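PDB 2QIB: tetR-family transcriptional regulator from Streptomyces coelicolor A3, which probably acts as a DNA-binding transcription factor, recognising cis-regulatory regions through a helix-turn-helix domain. Local coordinates for residues 34-37 with 38-41; 151-154 with 155-159; 171-175 with 176-180; 202-205 with 206-210. One frame throughout, in Å; residues are numbered along the deposited sequence.

Contact 1. Residues 34-37 with 38-41; sequences VSID and EIAS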
loop_
_atom_site.group_PDB
_atom_site.type_symbol
_atom_site.label_atom_id
_atom_site.label_comp_id
_atom_site.label_asym_id
_atom_site.label_seq_id
_atom_site.Cartn_x
_atom_site.Cartn_y
_atom_site.Cartn_z
ATOM N N VAL A 34 20.510 15.276 -5.546
ATOM C CA VAL A 34 20.508 16.551 -4.837
ATOM C C VAL A 34 21.742 16.575 -3.958
ATOM O O VAL A 34 21.937 15.685 -3.143
ATOM C CB VAL A 34 19.220 16.738 -3.971
ATOM C CG1 VAL A 34 19.277 18.060 -3.196
ATOM C CG2 VAL A 34 17.971 16.725 -4.888
ATOM N N SER A 35 22.580 17.593 -4.129
ATOM C CA SER A 35 23.835 17.692 -3.359
ATOM C C SER A 35 23.813 18.865 -2.382
ATOM O O SER A 35 23.056 19.819 -2.538
ATOM C CB SER A 35 25.037 17.889 -4.289
ATOM O OG SER A 35 24.994 19.169 -4.913
ATOM N N ILE A 36 24.702 18.813 -1.398
ATOM C CA ILE A 36 24.895 19.963 -0.504
ATOM C C ILE A 36 25.296 21.198 -1.292
ATOM O O ILE A 36 24.780 22.297 -1.040
ATOM C CB ILE A 36 25.931 19.662 0.593
ATOM C CG1 ILE A 36 25.456 18.521 1.497
ATOM C CG2 ILE A 36 26.329 20.964 1.362
ATOM C CD1 ILE A 36 24.121 18.765 2.200
ATOM N N ASP A 37 26.203 21.029 -2.259
ATOM C CA ASP A 37 26.611 22.151 -3.110
ATOM C C ASP A 37 25.400 22.807 -3.816
ATOM O O ASP A 37 25.323 24.029 -3.942
ATOM C CB ASP A 37 27.647 21.698 -4.131
ATOM C CG ASP A 37 29.041 21.513 -3.517
ATOM O OD1 ASP A 37 29.259 21.924 -2.348
ATOM O OD2 ASP A 37 29.933 20.978 -4.214
ATOM N N GLU A 38 24.449 21.996 -4.270
ATOM C CA GLU A 38 23.275 22.550 -4.958
ATOM C C GLU A 38 22.377 23.314 -3.983
ATOM O O GLU A 38 21.792 24.352 -4.318
ATOM C CB GLU A 38 22.509 21.440 -5.669
ATOM C CG GLU A 38 23.255 20.962 -6.914
ATOM C CD GLU A 38 22.670 19.687 -7.503
ATOM O OE1 GLU A 38 21.960 18.982 -6.789
ATOM O OE2 GLU A 38 22.957 19.398 -8.685
ATOM N N ILE A 39 22.249 22.759 -2.782
ATOM C CA ILE A 39 21.473 23.396 -1.724
ATOM C C ILE A 39 22.117 24.748 -1.339
ATOM O O ILE A 39 21.426 25.771 -1.294
ATOM C CB ILE A 39 21.308 22.431 -0.521
ATOM C CG1 ILE A 39 20.390 21.253 -0.931
ATOM C CG2 ILE A 39 20.752 23.190 0.711
ATOM C CD1 ILE A 39 20.388 20.055 0.103
ATOM N N ALA A 40 23.429 24.735 -1.111
ATOM C CA ALA A 40 24.184 25.962 -0.790
ATOM C C ALA A 40 23.982 26.980 -1.897
ATOM O O ALA A 40 23.637 28.137 -1.635
ATOM C CB ALA A 40 25.681 25.654 -0.609
ATOM N N SER A 41 24.165 26.552 -3.152
ATOM C CA SER A 41 23.982 27.475 -4.280
ATOM C C SER A 41 22.571 28.098 -4.338
ATOM O O SER A 41 22.444 29.314 -4.438
ATOM C CB SER A 41 24.360 26.794 -5.603
ATOM O OG SER A 41 24.103 27.638 -6.706
#
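S35 and E38 exchange bonds across the first turn of helix 36-43, a worked example of the capping box, set here at the start of the predicted helix-turn-helix motif of a TetR-family protein. In one direction S35 OG accepts from E38 N at 2.9 Å, with an N-H...O angle of 149°. In the other, S35 N donates to E38 OE1 over 3.1 Å, approaching the carboxylate from above its plane. The hydroxyl reaches the amide because S35 OG stands between its own backbone N and carbonyl carbon (chi1 68°), while the chain of E38, extended beyond CG, doubles back beside it, E38 CG lying 3.2 Å from S35 OG. The next bond of the turn runs from I39 N to S35 O, 3.1 Å.

In the second shell R29 positions the glutamate through a salt bridge with E38 OE1, so this oxygen serves a backbone amide and a guanidinium together. With an alanine in place of E38, S35 N and R29 would probably both lose their carboxylate, leaving the cap to the serine hydroxyl. A separate tie, D37 OD1 with R47, leads to helix 47-53.

The apolar residues beside the cap pack on other helices: I36 on V50 and Y51, V34 and I39 both on L25 of helix 11-28. There the two side chains cross at about a right angle, V34 CG1 4.0 Å from I39 CD1.

Contact 2. Residues 151-154 with 155-159; sequences LVVR and SWISL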
loop_
_atom_site.group_PDB
_atom_site.type_symbol
_atom_site.label_atom_id
_atom_site.label_comp_id
_atom_site.label_asym_id
_atom_site.label_seq_id
_atom_site.Cartn_x
_atom_site.Cartn_y
_atom_site.Cartn_z
ATOM N N LEU A 151 -8.740 -2.511 10.221
ATOM C CA LEU A 151 -8.077 -3.090 9.039
ATOM C C LEU A 151 -8.551 -2.398 7.756
ATOM O O LEU A 151 -7.729 -2.058 6.888
ATOM C CB LEU A 151 -8.350 -4.589 8.988
ATOM C CG LEU A 151 -7.555 -5.316 7.897
ATOM C CD1 LEU A 151 -7.108 -6.735 8.297
ATOM C CD2 LEU A 151 -8.389 -5.367 6.648
ATOM N N VAL A 152 -9.855 -2.173 7.635
ATOM C CA VAL A 152 -10.396 -1.503 6.444
ATOM C C VAL A 152 -9.761 -0.127 6.308
ATOM O O VAL A 152 -9.309 0.244 5.213
ATOM C CB VAL A 152 -11.925 -1.393 6.460
ATOM C CG1 VAL A 152 -12.389 -0.468 5.324
ATOM C CG2 VAL A 152 -12.523 -2.782 6.319
ATOM N N VAL A 153 -9.712 0.614 7.411
ATOM C CA VAL A 153 -9.183 1.996 7.338
ATOM C C VAL A 153 -7.693 1.994 6.988
ATOM O O VAL A 153 -7.258 2.680 6.066
ATOM C CB VAL A 153 -9.482 2.785 8.623
ATOM C CG1 VAL A 153 -8.775 4.179 8.580
ATOM C CG2 VAL A 153 -11.007 2.922 8.840
ATOM N N ARG A 154 -6.888 1.204 7.705
ATOM C CA ARG A 154 -5.462 1.210 7.422
ATOM C C ARG A 154 -5.171 0.665 6.019
ATOM O O ARG A 154 -4.250 1.153 5.325
ATOM C CB ARG A 154 -4.727 0.457 8.513
ATOM C CG ARG A 154 -4.875 1.107 9.899
ATOM C CD ARG A 154 -3.677 0.681 10.755
ATOM N NE ARG A 154 -3.722 1.189 12.129
ATOM C CZ ARG A 154 -3.207 2.353 12.540
ATOM N NH1 ARG A 154 -2.631 3.205 11.693
ATOM N NH2 ARG A 154 -3.248 2.668 13.827
ATOM N N SER A 155 -5.947 -0.322 5.581
ATOM C CA SER A 155 -5.695 -0.905 4.250
ATOM C C SER A 155 -6.111 0.113 3.162
ATOM O O SER A 155 -5.451 0.181 2.094
ATOM C CB SER A 155 -6.404 -2.257 4.049
ATOM O OG SER A 155 -7.796 -2.089 4.043
ATOM N N TRP A 156 -7.113 0.944 3.463
ATOM C CA TRP A 156 -7.500 2.018 2.531
ATOM C C TRP A 156 -6.392 3.066 2.426
ATOM O O TRP A 156 -6.095 3.545 1.341
ATOM C CB TRP A 156 -8.800 2.696 2.916
ATOM C CG TRP A 156 -9.171 3.760 1.915
ATOM C CD1 TRP A 156 -9.867 3.619 0.734
ATOM C CD2 TRP A 156 -8.805 5.135 2.006
ATOM N NE1 TRP A 156 -9.981 4.877 0.099
ATOM C CE2 TRP A 156 -9.314 5.795 0.856
ATOM C CE3 TRP A 156 -8.069 5.882 2.950
ATOM C CZ2 TRP A 156 -9.134 7.173 0.651
ATOM C CZ3 TRP A 156 -7.909 7.278 2.734
ATOM C CH2 TRP A 156 -8.424 7.879 1.585
ATOM N N ILE A 157 -5.812 3.423 3.559
ATOM C CA ILE A 157 -4.650 4.352 3.571
ATOM C C ILE A 157 -3.533 3.794 2.676
ATOM O O ILE A 157 -2.984 4.514 1.857
ATOM C CB ILE A 157 -4.152 4.637 5.008
ATOM C CG1 ILE A 157 -5.229 5.440 5.770
ATOM C CG2 ILE A 157 -2.779 5.378 4.976
ATOM C CD1 ILE A 157 -5.048 5.450 7.303
ATOM N N SER A 158 -3.239 2.494 2.756
ATOM C CA SER A 158 -2.251 1.870 1.835
ATOM C C SER A 158 -2.691 1.959 0.368
ATOM O O SER A 158 -1.868 2.187 -0.534
ATOM C CB SER A 158 -2.016 0.402 2.216
ATOM O OG SER A 158 -1.520 0.310 3.570
ATOM N N LEU A 159 -3.986 1.749 0.131
ATOM C CA LEU A 159 -4.577 1.848 -1.206
ATOM C C LEU A 159 -4.378 3.284 -1.762
ATOM O O LEU A 159 -4.053 3.477 -2.961
ATOM C CB LEU A 159 -6.091 1.532 -1.147
ATOM C CG LEU A 159 -6.731 1.517 -2.534
ATOM C CD1 LEU A 159 -6.241 0.266 -3.296
ATOM C CD2 LEU A 159 -8.236 1.460 -2.349
#
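W156 meets V152 through its methylene, with W156 CB 3.4 Å from V152 O, while its indole is carried off to other helices. CG stands anti to the backbone N (chi1 -179°), and the ring that follows packs edge-to-face with F186, touches L88, M92 and L189, and donates from NE1 to the carbonyl O of L182. The other flat group, the guanidinium of R154, makes a salt bridge from NE to E150, one turn earlier in helix 147-168, and meets helix 119-140 by a cation-pi contact with Y133 and a hydrogen bond from NH2 to Q130 OE1. What R154 gives the turn itself is its carbonyl, which accepts from S158 N at 3.1 Å.

The turn lies in helix 147-168, and its S155, L159, L151 and S158 touch the second subunit, consistent with the helical-bundle dimer interface usual in the TetR family. S155 illustrates how a serine can be accommodated there. Its hydroxyl folds back on its own helix, since OG lies between the backbone N and the carbonyl carbon (chi1 66°), with S155 OG 2.8 Å from L151 O and 3.0 Å from V152 O. Its single proton could serve either carbonyl. S158 OG bonds to S162 OG of the second subunit.

On the side facing helix 119-140, V153 and I157 form an apolar pair one turn apart. Their side chains cross obliquely, V153 CG1 4.1 Å from I157 CD1, and both reach Y133; the side chain of I157 is also about 4 Å from a bound hexaethylene glycol, probably from the crystallisation liquor.

Contact 3. Residues 171-175 with 176-180; sequences RRIPR and AELET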
loop_
_atom_site.group_PDB
_atom_site.type_symbol
_atom_site.label_atom_id
_atom_site.label_comp_id
_atom_site.label_asym_id
_atom_site.label_seq_id
_atom_site.Cartn_x
_atom_site.Cartn_y
_atom_site.Cartn_z
ATOM N N ARG A 171 1.034 9.755 -15.244
ATOM C CA ARG A 171 -0.199 10.554 -15.170
ATOM C C ARG A 171 -1.154 10.232 -16.325
ATOM O O ARG A 171 -1.721 11.121 -16.970
ATOM C CB ARG A 171 0.143 12.055 -15.094
ATOM C CG ARG A 171 1.018 12.413 -13.892
ATOM C CD ARG A 171 1.147 13.944 -13.718
ATOM N NE ARG A 171 2.119 14.231 -12.665
ATOM C CZ ARG A 171 2.163 15.346 -11.943
ATOM N NH1 ARG A 171 1.257 16.304 -12.137
ATOM N NH2 ARG A 171 3.103 15.494 -11.015
ATOM N N ARG A 172 -1.349 8.935 -16.571
ATOM C CA ARG A 172 -2.164 8.530 -17.712
ATOM C C ARG A 172 -3.650 8.568 -17.395
ATOM O O ARG A 172 -4.475 8.418 -18.293
ATOM C CB ARG A 172 -1.788 7.121 -18.154
ATOM C CG ARG A 172 -0.549 7.077 -19.069
ATOM C CD ARG A 172 -0.328 5.647 -19.568
ATOM N NE ARG A 172 0.019 4.780 -18.452
ATOM C CZ ARG A 172 -0.043 3.449 -18.467
ATOM N NH1 ARG A 172 -0.434 2.799 -19.567
ATOM N NH2 ARG A 172 0.305 2.771 -17.368
ATOM N N ILE A 173 -3.983 8.764 -16.123
ATOM C CA ILE A 173 -5.379 8.868 -15.666
ATOM C C ILE A 173 -5.507 10.195 -14.934
ATOM O O ILE A 173 -4.673 10.486 -14.087
ATOM C CB ILE A 173 -5.720 7.710 -14.688
ATOM C CG1 ILE A 173 -5.372 6.355 -15.333
ATOM C CG2 ILE A 173 -7.171 7.828 -14.190
ATOM C CD1 ILE A 173 -5.382 5.190 -14.392
ATOM N N PRO A 174 -6.568 10.985 -15.217
ATOM C CA PRO A 174 -6.657 12.316 -14.594
ATOM C C PRO A 174 -6.842 12.198 -13.082
ATOM O O PRO A 174 -7.550 11.284 -12.614
ATOM C CB PRO A 174 -7.914 12.940 -15.253
ATOM C CG PRO A 174 -8.160 12.111 -16.453
ATOM C CD PRO A 174 -7.705 10.728 -16.107
ATOM N N ARG A 175 -6.190 13.084 -12.332
ATOM C CA ARG A 175 -6.290 13.034 -10.880
ATOM C C ARG A 175 -7.739 13.146 -10.395
ATOM O O ARG A 175 -8.090 12.535 -9.362
ATOM C CB ARG A 175 -5.444 14.130 -10.255
ATOM C CG ARG A 175 -5.993 15.450 -10.639
ATOM C CD ARG A 175 -6.269 16.162 -9.364
ATOM N NE ARG A 175 -5.081 16.885 -9.027
ATOM C CZ ARG A 175 -4.869 17.649 -7.946
ATOM N NH1 ARG A 175 -3.705 18.286 -7.930
ATOM N NH2 ARG A 175 -5.748 17.783 -6.912
ATOM N N ALA A 176 -8.592 13.919 -11.087
ATOM C CA ALA A 176 -9.981 14.064 -10.609
ATOM C C ALA A 176 -10.662 12.702 -10.577
ATOM O O ALA A 176 -11.469 12.424 -9.666
ATOM C CB ALA A 176 -10.776 15.047 -11.479
ATOM N N GLU A 177 -10.423 11.888 -11.603
ATOM C CA GLU A 177 -10.977 10.527 -11.639
ATOM C C GLU A 177 -10.479 9.700 -10.449
ATOM O O GLU A 177 -11.254 8.978 -9.803
ATOM C CB GLU A 177 -10.638 9.839 -12.952
ATOM C CG GLU A 177 -11.153 8.425 -13.019
ATOM C CD GLU A 177 -10.973 7.808 -14.392
ATOM O OE1 GLU A 177 -10.910 8.570 -15.395
ATOM O OE2 GLU A 177 -10.909 6.561 -14.476
ATOM N N LEU A 178 -9.190 9.826 -10.146
ATOM C CA LEU A 178 -8.588 9.013 -9.053
ATOM C C LEU A 178 -9.063 9.450 -7.655
ATOM O O LEU A 178 -9.199 8.621 -6.736
ATOM C CB LEU A 178 -7.079 8.996 -9.178
ATOM C CG LEU A 178 -6.624 8.212 -10.439
ATOM C CD1 LEU A 178 -5.073 8.191 -10.479
ATOM C CD2 LEU A 178 -7.179 6.768 -10.634
ATOM N N GLU A 179 -9.253 10.758 -7.497
ATOM C CA GLU A 179 -9.755 11.308 -6.243
ATOM C C GLU A 179 -11.144 10.719 -5.989
ATOM O O GLU A 179 -11.372 10.165 -4.897
ATOM C CB GLU A 179 -9.818 12.845 -6.307
ATOM C CG GLU A 179 -8.412 13.482 -6.311
ATOM C CD GLU A 179 -8.468 14.928 -6.713
ATOM O OE1 GLU A 179 -9.559 15.513 -6.717
ATOM O OE2 GLU A 179 -7.423 15.466 -7.054
ATOM N N THR A 180 -12.046 10.790 -6.991
ATOM C CA THR A 180 -13.399 10.209 -6.857
ATOM C C THR A 180 -13.324 8.705 -6.660
ATOM O O THR A 180 -14.047 8.121 -5.828
ATOM C CB THR A 180 -14.260 10.581 -8.082
ATOM O OG1 THR A 180 -14.563 11.986 -7.951
ATOM C CG2 THR A 180 -15.555 9.797 -8.085
#
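R175 reaches E179, one helical turn on, by a folded route: CG lies between the backbone N and the carbonyl carbon (chi1 65°), and further bends at chi2 and chi3 curl the chain round to the glutamate. E179 answers with CG beside its backbone N and a chain extended from there. The side chains meet at a salt bridge, R175 NH2 to E179 OE2 at 2.9 Å, with OE2 at the edge of the guanidinium, near its plane, and the two planar groups turned 73° apart. The modelled place of that oxygen is less certain, so the exact length deserves caution. The firmer partner is D97 of helix 84-101, in a salt bridge with R175 NH1, and F96 and W167 pack against the arginine. An alanine here would remove the guanidinium and is likely to leave D97 and E179 as two carboxylates without the positive charge between them.

The contact joins the loop after helix 147-168 to the opening turn of helix 175-194, with P174 as its N-cap residue. P174 O accepts weakly from L178 N at 3.3 Å, whereas R175 O takes E179 N at 2.8 Å. Both flanking helices touch the second subunit, as is common in TetR-family dimers.

I173 supplies the apolar side of the turn. Its CG2, the branch anti to the backbone N, touches two residues of the helix: I173 CG2 is 3.7 Å from L178 CD2, the side chains crossing at about a right angle, and 3.8 Å from E177 CD. The carboxylate of E177 goes on to R148 of the second subunit, which also packs on I173 and P174.

Contact 4. Residues 202-205 with 206-210; sequences ALVR and RVLAD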
loop_
_atom_site.group_PDB
_atom_site.type_symbol
_atom_site.label_atom_id
_atom_site.label_comp_id
_atom_site.label_asym_id
_atom_site.label_seq_id
_atom_site.Cartn_x
_atom_site.Cartn_y
_atom_site.Cartn_z
ATOM N N ALA A 202 -23.724 -1.973 10.634
ATOM C CA ALA A 202 -24.427 -0.845 11.214
ATOM C C ALA A 202 -23.695 0.463 10.934
ATOM O O ALA A 202 -24.335 1.479 10.638
ATOM C CB ALA A 202 -24.635 -1.055 12.715
ATOM N N LEU A 203 -22.360 0.440 11.001
ATOM C CA LEU A 203 -21.598 1.652 10.761
ATOM C C LEU A 203 -21.785 2.083 9.306
ATOM O O LEU A 203 -22.023 3.249 9.028
ATOM C CB LEU A 203 -20.103 1.458 11.064
ATOM C CG LEU A 203 -19.183 2.599 10.644
ATOM C CD1 LEU A 203 -19.551 3.918 11.318
ATOM C CD2 LEU A 203 -17.742 2.206 10.989
ATOM N N VAL A 204 -21.655 1.138 8.376
ATOM C CA VAL A 204 -21.745 1.448 6.955
ATOM C C VAL A 204 -23.137 1.972 6.573
ATOM O O VAL A 204 -23.278 2.934 5.800
ATOM C CB VAL A 204 -21.337 0.209 6.099
ATOM C CG1 VAL A 204 -21.350 0.537 4.633
ATOM C CG2 VAL A 204 -19.954 -0.231 6.499
ATOM N N ARG A 205 -24.178 1.368 7.137
ATOM C CA ARG A 205 -25.518 1.895 6.909
ATOM C C ARG A 205 -25.644 3.348 7.354
ATOM O O ARG A 205 -26.219 4.160 6.633
ATOM C CB ARG A 205 -26.586 1.026 7.587
ATOM C CG ARG A 205 -26.800 -0.294 6.876
ATOM C CD ARG A 205 -28.066 -1.028 7.367
ATOM N NE ARG A 205 -28.002 -1.363 8.799
ATOM C CZ ARG A 205 -27.429 -2.456 9.314
ATOM N NH1 ARG A 205 -26.848 -3.360 8.526
ATOM N NH2 ARG A 205 -27.434 -2.651 10.628
ATOM N N ARG A 206 -25.093 3.665 8.527
ATOM C CA ARG A 206 -25.133 5.017 9.078
ATOM C C ARG A 206 -24.357 5.998 8.192
ATOM O O ARG A 206 -24.851 7.075 7.868
ATOM C CB ARG A 206 -24.571 5.003 10.491
ATOM C CG ARG A 206 -24.577 6.330 11.192
ATOM C CD ARG A 206 -24.154 6.166 12.651
ATOM N NE ARG A 206 -22.743 5.788 12.833
ATOM C CZ ARG A 206 -21.698 6.583 12.570
ATOM N NH1 ARG A 206 -21.857 7.799 12.058
ATOM N NH2 ARG A 206 -20.474 6.150 12.797
ATOM N N VAL A 207 -23.140 5.615 7.792
ATOM C CA VAL A 207 -22.359 6.448 6.903
ATOM C C VAL A 207 -23.094 6.744 5.592
ATOM O O VAL A 207 -23.202 7.900 5.172
ATOM C CB VAL A 207 -20.957 5.833 6.649
ATOM C CG1 VAL A 207 -20.258 6.571 5.523
ATOM C CG2 VAL A 207 -20.147 5.905 7.932
ATOM N N LEU A 208 -23.617 5.711 4.949
ATOM C CA LEU A 208 -24.396 5.904 3.720
ATOM C C LEU A 208 -25.752 6.636 3.879
ATOM O O LEU A 208 -26.229 7.247 2.940
ATOM C CB LEU A 208 -24.555 4.578 2.986
ATOM C CG LEU A 208 -23.200 3.985 2.604
ATOM C CD1 LEU A 208 -23.357 2.540 2.147
ATOM C CD2 LEU A 208 -22.487 4.838 1.526
ATOM N N ALA A 209 -26.346 6.608 5.073
ATOM C CA ALA A 209 -27.582 7.363 5.332
ATOM C C ALA A 209 -27.310 8.877 5.345
ATOM O O ALA A 209 -28.230 9.691 5.195
ATOM C CB ALA A 209 -28.217 6.924 6.659
ATOM N N ASP A 210 -26.048 9.250 5.545
ATOM C CA ASP A 210 -25.646 10.651 5.588
ATOM C C ASP A 210 -25.342 11.220 4.200
ATOM O O ASP A 210 -25.079 12.423 4.067
ATOM C CB ASP A 210 -24.418 10.843 6.506
ATOM C CG ASP A 210 -24.778 10.847 8.003
ATOM O OD1 ASP A 210 -25.966 10.994 8.351
ATOM O OD2 ASP A 210 -23.847 10.718 8.841
#
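V204 and L208, four residues apart, make an apolar contact. They lie side by side and point the same way, V204 CG1 3.8 Å from L208 CD1. A second apolar pair runs along a neighbouring line of the helix, where L203 CD1 is 4.0 Å from V207 CG2, although the position of L203 CD1 is less sure because that atom also comes too close to R206 in the model.

Hydrogen bonding is that of a regular alpha-helix in helix 198-209. V207 N bonds to L203 O and L208 N to V204 O, each at 2.9 Å, with N-H...O angles of 169° and 174°. The bond from A209 N to R205 O keeps a length of 2.9 Å but is more bent, at 137°. The helix packs on helix 175-194 through V204, the buried residue of the group, which touches M190 and A194.

The charged side chains lie on exposed positions and extend to other parts of the dimer. One face of the R205 guanidinium covers A202 CA, 3.5 Å above its plane and offset toward the rim, and the same residue packs on L227 of the second subunit. R206 bends at chi3 and donates from NH2 to the carbonyl O of L140. The guanidinium passes obliquely by L203 CD1, an approach modelled too tightly for its detail to be trusted.

Each contact is local, within one continuous stretch, yet their chemistry follows their place in the fold. Contact 1 is partly buried in the putative DNA-binding part and touches no other subunit; its centre lies about 37 Å from that of contact 2. Contact 2 is buried, with an apolar valine-isoleucine pair and a serine bonded back to its own helix. Contact 3, also at the second subunit and about 19 Å away between centres, is partly buried and combines charge pairs with an isoleucine-leucine contact. Contacts 1 and 3 both begin helices, one through a capping box, the other through a proline N-cap. Contact 4 is a surface turn whose buried valine rests on helix 175-194, opened by contact 3.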